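Local coordinates for TSC1 N-terminal domain (Chaetomium thermophilum, PDB 7A0M), which probably binds phosphoinositides of the lysosomal membrane and thereby helps the TSC complex translocate to lysosomes and regulate mTORC1, at residues B[33-38]-B[80-85]. Residues are numbered along the deposited sequence; the frame is centred on the assembly and turned at random.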
loop_
_atom_site.group_PDB
_atom_site.type_symbol
_atom_site.label_atom_id
_atom_site.label_comp_id
_atom_site.label_asym_id
_atom_site.label_seq_id
_atom_site.Cartn_x
_atom_site.Cartn_y
_atom_site.Cartn_z
ATOM N N ALA B 33 -15.096 61.900 27.042
ATOM C CA ALA B 33 -14.859 62.232 28.441
ATOM C C ALA B 33 -16.140 62.157 29.261
ATOM O O ALA B 33 -16.138 61.613 30.370
ATOM C CB ALA B 33 -14.237 63.624 28.550
ATOM N N ILE B 34 -17.242 62.697 28.737
ATOM C CA ILE B 34 -18.506 62.642 29.463
ATOM C C ILE B 34 -18.994 61.202 29.581
ATOM O O ILE B 34 -19.544 60.800 30.614
ATOM C CB ILE B 34 -19.555 63.543 28.790
ATOM C CG1 ILE B 34 -19.041 64.978 28.687
ATOM C CG2 ILE B 34 -20.824 63.552 29.607
ATOM C CD1 ILE B 34 -19.996 65.917 27.982
ATOM N N ILE B 35 -18.809 60.406 28.524
ATOM C CA ILE B 35 -19.241 59.010 28.544
ATOM C C ILE B 35 -18.511 58.238 29.638
ATOM O O ILE B 35 -19.123 57.479 30.400
ATOM C CB ILE B 35 -19.027 58.359 27.165
ATOM C CG1 ILE B 35 -19.987 58.954 26.134
ATOM C CG2 ILE B 35 -19.207 56.852 27.248
ATOM C CD1 ILE B 35 -19.865 58.349 24.754
ATOM N N SER B 36 -17.189 58.410 29.724
ATOM C CA SER B 36 -16.408 57.683 30.723
ATOM C C SER B 36 -16.847 58.030 32.141
ATOM O O SER B 36 -17.013 57.143 32.985
ATOM C CB SER B 36 -14.921 57.979 30.533
ATOM O OG SER B 36 -14.155 57.474 31.612
ATOM N N SER B 37 -17.037 59.322 32.426
ATOM C CA SER B 37 -17.520 59.722 33.744
ATOM C C SER B 37 -18.938 59.227 34.004
ATOM O O SER B 37 -19.280 58.903 35.147
ATOM C CB SER B 37 -17.451 61.238 33.901
ATOM O OG SER B 37 -17.992 61.635 35.149
ATOM N N TYR B 38 -19.776 59.175 32.965
ATOM C CA TYR B 38 -21.128 58.647 33.125
ATOM C C TYR B 38 -21.093 57.191 33.564
ATOM O O TYR B 38 -21.758 56.804 34.532
ATOM C CB TYR B 38 -21.902 58.791 31.816
ATOM C CG TYR B 38 -23.215 58.041 31.794
ATOM C CD1 TYR B 38 -24.374 58.612 32.300
ATOM C CD2 TYR B 38 -23.294 56.757 31.267
ATOM C CE1 TYR B 38 -25.575 57.925 32.283
ATOM C CE2 TYR B 38 -24.486 56.063 31.249
ATOM C CZ TYR B 38 -25.625 56.651 31.757
ATOM O OH TYR B 38 -26.816 55.962 31.737
ATOM N N ARG B 80 -21.474 51.859 20.572
ATOM C CA ARG B 80 -20.391 51.002 21.043
ATOM C C ARG B 80 -19.859 51.475 22.390
ATOM O O ARG B 80 -19.636 50.664 23.296
ATOM C CB ARG B 80 -19.271 50.951 20.002
ATOM C CG ARG B 80 -19.673 50.262 18.710
ATOM C CD ARG B 80 -18.614 50.374 17.625
ATOM N NE ARG B 80 -17.293 49.957 18.086
ATOM C CZ ARG B 80 -16.167 50.187 17.418
ATOM N NH1 ARG B 80 -16.200 50.829 16.257
ATOM N NH2 ARG B 80 -15.006 49.776 17.909
ATOM N N GLN B 81 -19.646 52.784 22.539
ATOM C CA GLN B 81 -19.084 53.303 23.782
ATOM C C GLN B 81 -20.077 53.222 24.935
ATOM O O GLN B 81 -19.671 53.012 26.084
ATOM C CB GLN B 81 -18.629 54.745 23.587
ATOM C CG GLN B 81 -17.610 54.940 22.483
ATOM C CD GLN B 81 -17.186 56.383 22.367
ATOM O OE1 GLN B 81 -17.249 57.130 23.343
ATOM N NE2 GLN B 81 -16.752 56.789 21.179
ATOM N N LEU B 82 -21.368 53.387 24.658
ATOM C CA LEU B 82 -22.395 53.351 25.691
ATOM C C LEU B 82 -22.926 51.949 25.949
ATOM O O LEU B 82 -23.823 51.787 26.783
ATOM C CB LEU B 82 -23.557 54.277 25.317
ATOM C CG LEU B 82 -23.345 55.774 25.549
ATOM C CD1 LEU B 82 -24.496 56.575 24.964
ATOM C CD2 LEU B 82 -23.187 56.063 27.033
ATOM N N ARG B 83 -22.401 50.945 25.252
ATOM C CA ARG B 83 -22.846 49.568 25.449
ATOM C C ARG B 83 -22.754 49.073 26.889
ATOM O O ARG B 83 -23.710 48.423 27.344
ATOM C CB ARG B 83 -22.049 48.642 24.520
ATOM C CG ARG B 83 -22.443 47.182 24.610
ATOM C CD ARG B 83 -21.586 46.349 23.681
ATOM N NE ARG B 83 -20.175 46.462 24.039
ATOM C CZ ARG B 83 -19.587 45.777 25.014
ATOM N NH1 ARG B 83 -20.285 44.921 25.748
ATOM N NH2 ARG B 83 -18.296 45.955 25.263
ATOM N N PRO B 84 -21.674 49.313 27.648
ATOM C CA PRO B 84 -21.654 48.813 29.033
ATOM C C PRO B 84 -22.756 49.391 29.898
ATOM O O PRO B 84 -23.207 48.728 30.842
ATOM C CB PRO B 84 -20.267 49.235 29.538
ATOM C CG PRO B 84 -19.443 49.365 28.313
ATOM C CD PRO B 84 -20.376 49.903 27.272
ATOM N N GLY B 85 -23.210 50.604 29.604
ATOM C CA GLY B 85 -24.249 51.237 30.384
ATOM C C GLY B 85 -25.671 50.954 29.955
ATOM O O GLY B 85 -26.597 51.533 30.528
#
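The backbone N of Tyr38 donates to Ile34 O at 2.9 Å, and this turn of helix 29-41 directs Ile35 and Tyr38, three residues apart, toward segment 80-85. Contact is carried by hydrocarbon, a worked example of a small apolar interface. Ile35 uses both of its branches. With chi1 at -69°, CG2 lies anti to the backbone N and meets Leu82 CD2 at 4.1 Å, while the same methyl approaches the carbonyl Gln81 O at 4.0 Å. The other branch runs out extended, bringing Ile35 CD1 within 4.0 Å of Gln81 CB, and the two side chains cross at roughly a right angle. In this all-helical, elongated domain, which has the look of an alpha-solenoid, the contact joins, near the N-terminal end, helix 29-41 to segment 80-85, which leads on from helix 69-81. Leucines from neighbouring helices close in as well: Leu12 of helix 9-21 touches Ile35 and Tyr38, and Leu53 of helix 45-65 touches Tyr38 and Leu82. The bond from CA to CB of Leu82 does not aim at helix 29-41, but Leu82 CD2 comes nearer and lies oblique to the Tyr38 ring, 4.3 Å from Tyr38 CD2. Farther along, the backbone of Gly85 passes the same ring, its CA 4.9 Å from Tyr38 CE2, in a turn marked by a weak Gly85 N to Leu82 O hydrogen bond.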